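Local coordinates for protein ribosomal RNA methyltransferase, putative (Plasmodium falciparum, PDB 2PLW) that binds S-adenosylmethionine through its FtsJ-like methyltransferase part and probably transfers the methyl group to a ribose 2'-oxygen of ribosomal RNA, at residues Y2-L13 with P33-R43; S135-Y143 with T165-L173. All coordinates share one frame; numbering follows the deposited sequence.

Contact 1: residues Y2-L13 with P33-R43; sequences YRSRAAYKLIEL and PGSWCQVILER. With SAM (S-adenosylmethionine), chain C; SO4 (sulfate ion), chain B.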
loop_
_atom_site.group_PDB
_atom_site.type_symbol
_atom_site.label_atom_id
_atom_site.label_comp_id
_atom_site.label_asym_id
_atom_site.label_seq_id
_atom_site.Cartn_x
_atom_site.Cartn_y
_atom_site.Cartn_z
ATOM N N TYR A 2 -10.882 -6.324 -15.639
ATOM C CA TYR A 2 -9.816 -5.584 -14.876
ATOM C C TYR A 2 -8.994 -4.673 -15.787
ATOM O O TYR A 2 -8.650 -5.050 -16.895
ATOM C CB TYR A 2 -8.893 -6.593 -14.202
ATOM C CG TYR A 2 -9.559 -7.439 -13.156
ATOM C CD1 TYR A 2 -10.271 -6.858 -12.101
ATOM C CD2 TYR A 2 -9.438 -8.828 -13.183
ATOM C CE1 TYR A 2 -10.873 -7.637 -11.130
ATOM C CE2 TYR A 2 -10.036 -9.614 -12.211
ATOM C CZ TYR A 2 -10.751 -9.016 -11.196
ATOM O OH TYR A 2 -11.321 -9.816 -10.234
ATOM N N ARG A 3 -8.644 -3.484 -15.300
ATOM C CA ARG A 3 -7.824 -2.534 -16.052
ATOM C C ARG A 3 -6.353 -2.953 -16.229
ATOM O O ARG A 3 -5.624 -2.372 -17.045
ATOM C CB ARG A 3 -7.874 -1.152 -15.381
ATOM C CG ARG A 3 -9.265 -0.526 -15.381
ATOM C CD ARG A 3 -9.269 0.713 -14.510
ATOM N NE ARG A 3 -10.518 1.446 -14.650
ATOM C CZ ARG A 3 -10.704 2.690 -14.233
ATOM N NH1 ARG A 3 -9.722 3.359 -13.638
ATOM N NH2 ARG A 3 -11.884 3.254 -14.401
ATOM N N SER A 4 -5.919 -3.923 -15.437
ATOM C CA SER A 4 -4.550 -4.436 -15.481
ATOM C C SER A 4 -4.571 -5.858 -14.991
ATOM O O SER A 4 -5.424 -6.245 -14.201
ATOM C CB SER A 4 -3.608 -3.613 -14.564
ATOM O OG SER A 4 -2.366 -4.293 -14.362
ATOM N N ARG A 5 -3.599 -6.643 -15.447
ATOM C CA ARG A 5 -3.457 -8.010 -14.964
ATOM C C ARG A 5 -2.866 -8.040 -13.537
ATOM O O ARG A 5 -2.858 -9.082 -12.887
ATOM C CB ARG A 5 -2.646 -8.845 -15.958
ATOM C CG ARG A 5 -3.411 -9.052 -17.271
ATOM C CD ARG A 5 -2.735 -10.044 -18.210
ATOM N NE ARG A 5 -3.446 -10.062 -19.490
ATOM C CZ ARG A 5 -3.175 -9.234 -20.495
ATOM N NH1 ARG A 5 -2.180 -8.357 -20.375
ATOM N NH2 ARG A 5 -3.883 -9.283 -21.621
ATOM N N ALA A 6 -2.390 -6.885 -13.064
ATOM C CA ALA A 6 -1.967 -6.745 -11.641
ATOM C C ALA A 6 -3.074 -7.166 -10.635
ATOM O O ALA A 6 -2.765 -7.626 -9.519
ATOM C CB ALA A 6 -1.499 -5.316 -11.350
ATOM N N ALA A 7 -4.347 -7.028 -11.032
ATOM C CA ALA A 7 -5.479 -7.496 -10.216
ATOM C C ALA A 7 -5.247 -8.891 -9.657
ATOM O O ALA A 7 -5.579 -9.158 -8.519
ATOM C CB ALA A 7 -6.803 -7.476 -11.028
ATOM N N TYR A 8 -4.660 -9.782 -10.455
ATOM C CA TYR A 8 -4.492 -11.166 -10.009
ATOM C C TYR A 8 -3.488 -11.332 -8.872
ATOM O O TYR A 8 -3.592 -12.287 -8.116
ATOM C CB TYR A 8 -4.184 -12.085 -11.198
ATOM C CG TYR A 8 -5.397 -12.130 -12.110
ATOM C CD1 TYR A 8 -6.515 -12.872 -11.757
ATOM C CD2 TYR A 8 -5.434 -11.388 -13.298
ATOM C CE1 TYR A 8 -7.654 -12.907 -12.566
ATOM C CE2 TYR A 8 -6.565 -11.391 -14.105
ATOM C CZ TYR A 8 -7.672 -12.158 -13.734
ATOM O OH TYR A 8 -8.800 -12.205 -14.528
ATOM N N LYS A 9 -2.543 -10.396 -8.752
ATOM C CA LYS A 9 -1.639 -10.369 -7.591
ATOM C C LYS A 9 -2.399 -10.036 -6.312
ATOM O O LYS A 9 -2.111 -10.584 -5.273
ATOM C CB LYS A 9 -0.511 -9.352 -7.810
ATOM C CG LYS A 9 0.419 -9.784 -8.941
ATOM C CD LYS A 9 1.700 -8.958 -9.028
ATOM C CE LYS A 9 1.434 -7.602 -9.625
ATOM N NZ LYS A 9 2.591 -7.063 -10.409
ATOM N N LEU A 10 -3.344 -9.096 -6.377
ATOM C CA LEU A 10 -4.119 -8.779 -5.170
ATOM C C LEU A 10 -5.072 -9.908 -4.808
ATOM O O LEU A 10 -5.222 -10.267 -3.638
ATOM C CB LEU A 10 -4.840 -7.434 -5.289
ATOM C CG LEU A 10 -5.546 -7.022 -3.978
ATOM C CD1 LEU A 10 -4.565 -6.899 -2.780
ATOM C CD2 LEU A 10 -6.248 -5.706 -4.197
ATOM N N ILE A 11 -5.698 -10.496 -5.829
ATOM C CA ILE A 11 -6.545 -11.682 -5.607
ATOM C C ILE A 11 -5.757 -12.800 -4.879
ATOM O O ILE A 11 -6.244 -13.394 -3.925
ATOM C CB ILE A 11 -7.149 -12.168 -6.951
ATOM C CG1 ILE A 11 -8.161 -11.145 -7.464
ATOM C CG2 ILE A 11 -7.787 -13.556 -6.798
ATOM C CD1 ILE A 11 -8.416 -11.208 -8.968
ATOM N N GLU A 12 -4.530 -13.067 -5.320
ATOM C CA GLU A 12 -3.671 -14.058 -4.691
ATOM C C GLU A 12 -3.374 -13.673 -3.235
ATOM O O GLU A 12 -3.482 -14.496 -2.333
ATOM C CB GLU A 12 -2.378 -14.193 -5.506
ATOM C CG GLU A 12 -1.309 -15.075 -4.899
ATOM C CD GLU A 12 -0.010 -15.090 -5.708
ATOM O OE1 GLU A 12 0.012 -14.562 -6.854
ATOM O OE2 GLU A 12 0.994 -15.643 -5.172
ATOM N N LEU A 13 -3.009 -12.404 -3.026
ATOM C CA LEU A 13 -2.692 -11.912 -1.695
ATOM C C LEU A 13 -3.872 -12.069 -0.737
ATOM O O LEU A 13 -3.706 -12.562 0.381
ATOM C CB LEU A 13 -2.255 -10.448 -1.753
ATOM C CG LEU A 13 -0.816 -10.208 -2.223
ATOM C CD1 LEU A 13 -0.653 -8.729 -2.556
ATOM C CD2 LEU A 13 0.176 -10.650 -1.153
ATOM N N PRO A 33 -3.447 1.737 -13.163
ATOM C CA PRO A 33 -4.691 2.326 -13.708
ATOM C C PRO A 33 -5.943 2.016 -12.925
ATOM O O PRO A 33 -6.984 2.556 -13.256
ATOM C CB PRO A 33 -4.807 1.659 -15.092
ATOM C CG PRO A 33 -4.210 0.354 -14.895
ATOM C CD PRO A 33 -3.073 0.523 -13.906
ATOM N N GLY A 34 -5.859 1.099 -11.968
ATOM C CA GLY A 34 -6.949 0.921 -11.004
ATOM C C GLY A 34 -7.463 -0.463 -10.729
ATOM O O GLY A 34 -8.492 -0.589 -10.082
ATOM N N SER A 35 -6.743 -1.510 -11.150
ATOM C CA SER A 35 -7.279 -2.861 -10.980
ATOM C C SER A 35 -7.330 -3.368 -9.546
ATOM O O SER A 35 -8.204 -4.165 -9.219
ATOM C CB SER A 35 -6.604 -3.882 -11.922
ATOM O OG SER A 35 -5.335 -4.275 -11.432
ATOM N N TRP A 36 -6.416 -2.928 -8.676
ATOM C CA TRP A 36 -6.510 -3.304 -7.259
ATOM C C TRP A 36 -7.757 -2.681 -6.669
ATOM O O TRP A 36 -8.442 -3.293 -5.855
ATOM C CB TRP A 36 -5.240 -2.878 -6.480
ATOM C CG TRP A 36 -4.108 -3.875 -6.637
ATOM C CD1 TRP A 36 -3.901 -4.758 -7.695
ATOM C CD2 TRP A 36 -3.045 -4.139 -5.696
ATOM N NE1 TRP A 36 -2.788 -5.538 -7.454
ATOM C CE2 TRP A 36 -2.247 -5.188 -6.240
ATOM C CE3 TRP A 36 -2.697 -3.606 -4.440
ATOM C CZ2 TRP A 36 -1.113 -5.687 -5.593
ATOM C CZ3 TRP A 36 -1.587 -4.129 -3.778
ATOM C CH2 TRP A 36 -0.800 -5.153 -4.359
ATOM N N CYS A 37 -8.039 -1.449 -7.078
ATOM C CA CYS A 37 -9.256 -0.773 -6.641
ATOM C C CYS A 37 -10.482 -1.590 -7.095
ATOM O O CYS A 37 -11.426 -1.763 -6.335
ATOM C CB CYS A 37 -9.321 0.648 -7.171
ATOM S SG CYS A 37 -8.305 1.798 -6.174
ATOM N N GLN A 38 -10.442 -2.083 -8.325
ATOM C CA GLN A 38 -11.527 -2.942 -8.823
ATOM C C GLN A 38 -11.666 -4.225 -8.032
ATOM O O GLN A 38 -12.781 -4.631 -7.724
ATOM C CB GLN A 38 -11.297 -3.301 -10.286
ATOM C CG GLN A 38 -11.372 -2.119 -11.186
ATOM C CD GLN A 38 -11.062 -2.518 -12.585
ATOM O OE1 GLN A 38 -9.915 -2.810 -12.909
ATOM N NE2 GLN A 38 -12.079 -2.518 -13.443
ATOM N N VAL A 39 -10.545 -4.870 -7.696
ATOM C CA VAL A 39 -10.581 -6.111 -6.901
ATOM C C VAL A 39 -11.157 -5.831 -5.512
ATOM O O VAL A 39 -11.986 -6.586 -4.994
ATOM C CB VAL A 39 -9.158 -6.729 -6.751
ATOM C CG1 VAL A 39 -9.135 -7.796 -5.669
ATOM C CG2 VAL A 39 -8.672 -7.291 -8.090
ATOM N N ILE A 40 -10.714 -4.727 -4.910
ATOM C CA ILE A 40 -11.212 -4.324 -3.602
ATOM C C ILE A 40 -12.724 -4.109 -3.633
ATOM O O ILE A 40 -13.430 -4.552 -2.716
ATOM C CB ILE A 40 -10.467 -3.066 -3.050
ATOM C CG1 ILE A 40 -8.976 -3.379 -2.833
ATOM C CG2 ILE A 40 -11.106 -2.619 -1.715
ATOM C CD1 ILE A 40 -8.092 -2.081 -2.738
ATOM N N LEU A 41 -13.210 -3.465 -4.689
ATOM C CA LEU A 41 -14.662 -3.309 -4.890
ATOM C C LEU A 41 -15.390 -4.654 -4.964
ATOM O O LEU A 41 -16.384 -4.840 -4.277
ATOM C CB LEU A 41 -14.968 -2.451 -6.117
ATOM C CG LEU A 41 -14.808 -0.942 -6.031
ATOM C CD1 LEU A 41 -14.860 -0.365 -7.432
ATOM C CD2 LEU A 41 -15.906 -0.288 -5.170
ATOM N N GLU A 42 -14.878 -5.585 -5.765
ATOM C CA GLU A 42 -15.477 -6.922 -5.908
ATOM C C GLU A 42 -15.574 -7.693 -4.608
ATOM O O GLU A 42 -16.597 -8.326 -4.312
ATOM C CB GLU A 42 -14.641 -7.773 -6.855
ATOM C CG GLU A 42 -14.769 -7.400 -8.284
ATOM C CD GLU A 42 -13.797 -8.165 -9.154
ATOM O OE1 GLU A 42 -12.842 -8.798 -8.616
ATOM O OE2 GLU A 42 -13.981 -8.112 -10.384
ATOM N N ARG A 43 -14.481 -7.674 -3.855
ATOM C CA ARG A 43 -14.370 -8.473 -2.657
ATOM C C ARG A 43 -15.117 -7.847 -1.489
ATOM O O ARG A 43 -15.376 -8.512 -0.492
ATOM C CB ARG A 43 -12.912 -8.725 -2.334
ATOM C CG ARG A 43 -12.243 -9.471 -3.460
ATOM C CD ARG A 43 -11.192 -10.381 -2.969
ATOM N NE ARG A 43 -11.040 -11.498 -3.888
ATOM C CZ ARG A 43 -10.528 -12.673 -3.558
ATOM N NH1 ARG A 43 -10.075 -12.892 -2.335
ATOM N NH2 ARG A 43 -10.437 -13.618 -4.478
HETATM N N SAM C . -1.837 -1.933 -8.563
HETATM C CA SAM C . -2.105 -1.143 -9.812
HETATM C C SAM C . -3.321 -1.680 -10.569
HETATM O O SAM C . -3.743 -2.805 -10.295
HETATM O OXT SAM C . -3.919 -1.022 -11.429
HETATM C CB SAM C . -0.856 -1.159 -10.701
HETATM C CG SAM C . 0.220 -0.303 -10.035
HETATM S SD SAM C . 1.608 0.149 -11.095
HETATM C CE SAM C . 2.382 -1.472 -11.219
HETATM C "C5'" SAM C . 2.714 1.009 -9.946
HETATM C "C4'" SAM C . 2.250 2.448 -9.718
HETATM O "O4'" SAM C . 3.007 2.989 -8.631
HETATM C "C3'" SAM C . 2.446 3.412 -10.914
HETATM O "O3'" SAM C . 1.205 3.820 -11.447
HETATM C "C2'" SAM C . 3.218 4.599 -10.317
HETATM O "O2'" SAM C . 2.821 5.895 -10.751
HETATM C "C1'" SAM C . 2.985 4.405 -8.830
HETATM N N9 SAM C . 3.958 5.039 -7.939
HETATM C C8 SAM C . 5.331 4.903 -7.919
HETATM N N7 SAM C . 5.821 5.640 -6.900
HETATM C C5 SAM C . 4.773 6.235 -6.273
HETATM C C6 SAM C . 4.674 7.087 -5.172
HETATM N N6 SAM C . 5.752 7.481 -4.508
HETATM N N1 SAM C . 3.445 7.529 -4.753
HETATM C C2 SAM C . 2.285 7.145 -5.403
HETATM N N3 SAM C . 2.375 6.290 -6.485
HETATM C C4 SAM C . 3.598 5.863 -6.915
HETATM S S SO4 B . -10.097 -9.844 -16.906
HETATM O O1 SO4 B . -8.745 -10.033 -16.371
HETATM O O2 SO4 B . -10.637 -11.171 -17.198
HETATM O O3 SO4 B . -10.961 -9.159 -15.955
HETATM O O4 SO4 B . -10.032 -9.007 -18.086
#
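The methionine end of the S-adenosylmethionine pocket rests on Ala6 and on the turn of Pro33, Gly34, Ser35 and Trp36, and illustrates how a cofactor site is framed by the starts of two helices and the turns leading into them. Trp36 is a knob in a hole formed by Ala7, Lys9, Leu10 and Leu13. Its indole NE1 donates to Ala6 O at 2.9 Å, with the acceptor close to the ring plane. The donor stands well above the carbonyl plane, while Lys9 N reaches the same oxygen from the opposite face, so one backbone oxygen serves both the helix and the indole. Leu10, whose CG is turned anti to its backbone N (chi1 -174°), backs the indole with CB over one face, 3.5 Å from the centroid of the five-membered ring, a CH-pi contact; the cofactor amino N lies over the other face. The branch CD2 of Leu10 then continues to Ile40 CG1 at 3.8 Å.

In the Rossmann-like fold of class I methyltransferases the turn after the first strand receives the cofactor, and here Gly34 N and Ser35 N both donate to its OXT, each at 2.9 Å. The start of helix 35-43 would probably favour that negative charge. Ala7 CB fits tightly against Val39 CG2 at 3.5 Å, and Ile11 CG1 also rests on Val39; the axes of 7-13 and 35-43 cross at -42°.

Arg3 fastens the N-terminal end. Its backbone N meets an in-plane lone pair of Gln38 OE1 at 2.8 Å, and its extended chain brings NH1 to Pro33 O at 2.9 Å, nearly in line with the carbonyl bond. The same guanidinium also bonds to the carbonyls of Asp60 and Pro61. A sulfate, probably from the crystallisation liquor, bridges Tyr2 N and Tyr8 OH.

Contact 2: residues S135-Y143 with T165-L173; sequences SITHFMEQY and TYLKGMFQL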
loop_
_atom_site.group_PDB
_atom_site.type_symbol
_atom_site.label_atom_id
_atom_site.label_comp_id
_atom_site.label_asym_id
_atom_site.label_seq_id
_atom_site.Cartn_x
_atom_site.Cartn_y
_atom_site.Cartn_z
ATOM N N SER A 135 9.730 5.471 2.429
ATOM C CA SER A 135 8.832 6.629 2.298
ATOM C C SER A 135 7.385 6.224 2.535
ATOM O O SER A 135 6.667 6.871 3.305
ATOM C CB SER A 135 8.963 7.322 0.923
ATOM O OG SER A 135 10.243 7.930 0.830
ATOM N N ILE A 136 6.983 5.123 1.900
ATOM C CA ILE A 136 5.617 4.648 2.034
ATOM C C ILE A 136 5.376 4.179 3.466
ATOM O O ILE A 136 4.329 4.462 4.034
ATOM C CB ILE A 136 5.307 3.517 1.028
ATOM C CG1 ILE A 136 5.303 4.074 -0.402
ATOM C CG2 ILE A 136 3.916 2.941 1.312
ATOM C CD1 ILE A 136 5.386 2.982 -1.461
ATOM N N THR A 137 6.351 3.489 4.065
ATOM C CA THR A 137 6.243 3.049 5.473
ATOM C C THR A 137 6.093 4.224 6.474
ATOM O O THR A 137 5.256 4.195 7.363
ATOM C CB THR A 137 7.433 2.141 5.826
ATOM O OG1 THR A 137 7.428 1.021 4.920
ATOM C CG2 THR A 137 7.391 1.665 7.312
ATOM N N HIS A 138 6.871 5.282 6.252
ATOM C CA HIS A 138 6.781 6.482 7.074
ATOM C C HIS A 138 5.396 7.117 6.991
ATOM O O HIS A 138 4.853 7.554 7.999
ATOM C CB HIS A 138 7.848 7.474 6.623
ATOM C CG HIS A 138 7.902 8.703 7.466
ATOM N ND1 HIS A 138 8.527 8.737 8.694
ATOM C CD2 HIS A 138 7.383 9.938 7.266
ATOM C CE1 HIS A 138 8.397 9.946 9.214
ATOM N NE2 HIS A 138 7.706 10.691 8.369
ATOM N N PHE A 139 4.844 7.177 5.778
ATOM C CA PHE A 139 3.512 7.707 5.558
ATOM C C PHE A 139 2.466 6.772 6.219
ATOM O O PHE A 139 1.543 7.216 6.933
ATOM C CB PHE A 139 3.292 7.871 4.054
ATOM C CG PHE A 139 1.860 8.024 3.670
ATOM C CD1 PHE A 139 1.245 9.256 3.749
ATOM C CD2 PHE A 139 1.111 6.913 3.290
ATOM C CE1 PHE A 139 -0.080 9.409 3.403
ATOM C CE2 PHE A 139 -0.238 7.047 2.941
ATOM C CZ PHE A 139 -0.828 8.295 2.997
ATOM N N MET A 140 2.642 5.469 6.017
ATOM C CA MET A 140 1.742 4.441 6.595
ATOM C C MET A 140 1.595 4.592 8.116
ATOM O O MET A 140 0.478 4.572 8.668
ATOM C CB MET A 140 2.254 3.024 6.208
ATOM C CG MET A 140 1.533 1.845 6.984
ATOM S SD MET A 140 2.054 1.566 8.613
ATOM C CE MET A 140 3.756 1.069 8.384
ATOM N N GLU A 141 2.723 4.764 8.796
ATOM C CA GLU A 141 2.724 4.900 10.240
ATOM C C GLU A 141 1.822 6.013 10.744
ATOM O O GLU A 141 1.287 5.929 11.859
ATOM C CB GLU A 141 4.129 5.208 10.720
ATOM C CG GLU A 141 5.013 4.034 11.014
ATOM C CD GLU A 141 6.067 4.450 12.014
ATOM O OE1 GLU A 141 6.873 5.331 11.658
ATOM O OE2 GLU A 141 6.045 3.955 13.172
ATOM N N GLN A 142 1.689 7.076 9.947
ATOM C CA GLN A 142 0.850 8.217 10.327
ATOM C C GLN A 142 -0.615 7.898 10.225
ATOM O O GLN A 142 -1.395 8.390 11.035
ATOM C CB GLN A 142 1.170 9.428 9.439
ATOM C CG GLN A 142 2.642 9.892 9.548
ATOM C CD GLN A 142 3.015 10.883 8.451
ATOM O OE1 GLN A 142 2.309 11.858 8.215
ATOM N NE2 GLN A 142 4.099 10.598 7.744
ATOM N N TYR A 143 -0.977 7.055 9.251
ATOM C CA TYR A 143 -2.396 6.883 8.862
ATOM C C TYR A 143 -3.013 5.537 9.214
ATOM O O TYR A 143 -4.224 5.410 9.173
ATOM C CB TYR A 143 -2.607 7.196 7.364
ATOM C CG TYR A 143 -2.491 8.691 7.128
ATOM C CD1 TYR A 143 -3.570 9.519 7.391
ATOM C CD2 TYR A 143 -1.293 9.250 6.687
ATOM C CE1 TYR A 143 -3.471 10.915 7.228
ATOM C CE2 TYR A 143 -1.173 10.669 6.517
ATOM C CZ TYR A 143 -2.272 11.465 6.789
ATOM O OH TYR A 143 -2.221 12.852 6.647
ATOM N N THR A 165 12.523 -6.630 9.536
ATOM C CA THR A 165 12.774 -6.511 10.973
ATOM C C THR A 165 12.285 -5.178 11.512
ATOM O O THR A 165 11.706 -5.082 12.603
ATOM C CB THR A 165 14.247 -6.730 11.274
ATOM O OG1 THR A 165 14.552 -8.091 10.959
ATOM C CG2 THR A 165 14.554 -6.451 12.739
ATOM N N TYR A 166 12.479 -4.142 10.715
ATOM C CA TYR A 166 11.998 -2.842 11.108
ATOM C C TYR A 166 10.469 -2.871 11.279
ATOM O O TYR A 166 9.922 -2.358 12.260
ATOM C CB TYR A 166 12.418 -1.817 10.053
ATOM C CG TYR A 166 11.993 -0.420 10.383
ATOM C CD1 TYR A 166 12.396 0.201 11.561
ATOM C CD2 TYR A 166 11.182 0.294 9.501
ATOM C CE1 TYR A 166 11.998 1.514 11.860
ATOM C CE2 TYR A 166 10.792 1.592 9.787
ATOM C CZ TYR A 166 11.194 2.190 10.965
ATOM O OH TYR A 166 10.779 3.484 11.207
ATOM N N LEU A 167 9.782 -3.505 10.336
ATOM C CA LEU A 167 8.316 -3.575 10.390
ATOM C C LEU A 167 7.810 -4.416 11.568
ATOM O O LEU A 167 6.773 -4.110 12.141
ATOM C CB LEU A 167 7.761 -4.099 9.062
ATOM C CG LEU A 167 7.883 -3.069 7.928
ATOM C CD1 LEU A 167 7.779 -3.730 6.574
ATOM C CD2 LEU A 167 6.851 -1.940 8.033
ATOM N N LYS A 168 8.577 -5.445 11.931
ATOM C CA LYS A 168 8.273 -6.298 13.082
ATOM C C LYS A 168 8.315 -5.501 14.368
ATOM O O LYS A 168 7.807 -5.934 15.401
ATOM C CB LYS A 168 9.257 -7.457 13.160
ATOM C CG LYS A 168 9.005 -8.546 12.144
ATOM C CD LYS A 168 9.983 -9.679 12.292
ATOM C CE LYS A 168 9.642 -10.803 11.344
ATOM N NZ LYS A 168 10.565 -11.953 11.601
ATOM N N GLY A 169 8.913 -4.313 14.310
ATOM C CA GLY A 169 8.891 -3.409 15.433
ATOM C C GLY A 169 7.594 -2.638 15.582
ATOM O O GLY A 169 7.400 -1.952 16.579
ATOM N N MET A 170 6.688 -2.739 14.613
ATOM C CA MET A 170 5.433 -2.031 14.757
ATOM C C MET A 170 4.169 -2.852 14.489
ATOM O O MET A 170 3.065 -2.363 14.720
ATOM C CB MET A 170 5.453 -0.695 14.006
ATOM C CG MET A 170 5.589 -0.761 12.537
ATOM S SD MET A 170 6.137 0.879 11.938
ATOM C CE MET A 170 7.773 0.503 11.368
ATOM N N PHE A 171 4.350 -4.070 13.988
ATOM C CA PHE A 171 3.252 -4.997 13.730
ATOM C C PHE A 171 3.439 -6.284 14.516
ATOM O O PHE A 171 4.566 -6.738 14.738
ATOM C CB PHE A 171 3.181 -5.364 12.247
ATOM C CG PHE A 171 2.724 -4.253 11.373
ATOM C CD1 PHE A 171 1.376 -4.106 11.052
ATOM C CD2 PHE A 171 3.652 -3.321 10.877
ATOM C CE1 PHE A 171 0.953 -3.073 10.244
ATOM C CE2 PHE A 171 3.242 -2.268 10.056
ATOM C CZ PHE A 171 1.876 -2.137 9.730
ATOM N N GLN A 172 2.326 -6.911 14.873
ATOM C CA GLN A 172 2.431 -8.194 15.538
ATOM C C GLN A 172 3.191 -9.208 14.697
ATOM O O GLN A 172 4.060 -9.907 15.233
ATOM C CB GLN A 172 1.059 -8.730 15.883
ATOM C CG GLN A 172 1.146 -10.019 16.696
ATOM C CD GLN A 172 -0.178 -10.704 16.735
ATOM O OE1 GLN A 172 -1.183 -10.113 16.381
ATOM N NE2 GLN A 172 -0.192 -11.991 17.117
ATOM N N LEU A 173 2.859 -9.304 13.403
ATOM C CA LEU A 173 3.510 -10.275 12.509
ATOM C C LEU A 173 3.839 -9.660 11.163
ATOM O O LEU A 173 3.067 -8.865 10.636
ATOM C CB LEU A 173 2.662 -11.529 12.245
ATOM C CG LEU A 173 1.572 -12.218 13.076
ATOM C CD1 LEU A 173 0.204 -11.726 12.655
ATOM C CD2 LEU A 173 1.656 -13.731 12.825
HETATM O O HOH W 1 9.082 4.916 9.292
#
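With CG anti to its backbone N (chi1 169°) and bends at the next two torsions, the Met140 chain curls its thioether toward Phe171, whereas Met170 takes the position between backbone N and carbonyl carbon (chi1 64°), which sends its sulfur to Glu141. Met140 meets Phe171 at the ring edge: CE lies near the ring plane, 3.8 Å from CE2 of Phe171, and SD is 5.2 Å from the ring centroid, 77° off the normal. This is a Met-aromatic contact of the edge type. Nearby, Thr137 offers its methyl CG2 to CD2 of Leu167 at 3.7 Å; its hydroxyl OG1 is bonded to Thr133 O and Tyr150 OH.

Toward the outer side the packing becomes mixed. Glu141 and Met170 cross at about a right angle, with OE2 of Glu141 3.3 Å from SD of Met170. The other carboxylate oxygen, OE1, accepts from a water at 3.3 Å, and that water also lies 2.9 Å from Tyr166 OH, so the two polar ends are linked through solvent. Met140, Leu167 and Phe171 all reach Tyr150 of strand 148-155 below. Helix 122-143 packs beside the end of helix 160-168 and the turn into strand 171-176, on one face of the central sheet, as in the Rossmann-like methyltransferase fold.

In the fold
From the N terminus, contact 1 comes first: helix 7-17 leads into strand 24-29, and the chain returns through helix 35-43, so the contact closes a loop round that strand. The chain then builds strands 49-55, 66-69 and 107-112 before helix 122-143 begins. Contact 2 closes a second loop, round strand 148-155, when helix 160-168 and the start of strand 171-176 come back. The two loops follow in series, neither nested nor crossed, with centres about 23 Å apart. They lie on opposite faces of the mixed sheet: in strand 107-112, Leu111 faces contact 1, whereas Ile110 and Ser112 face helix 122-143.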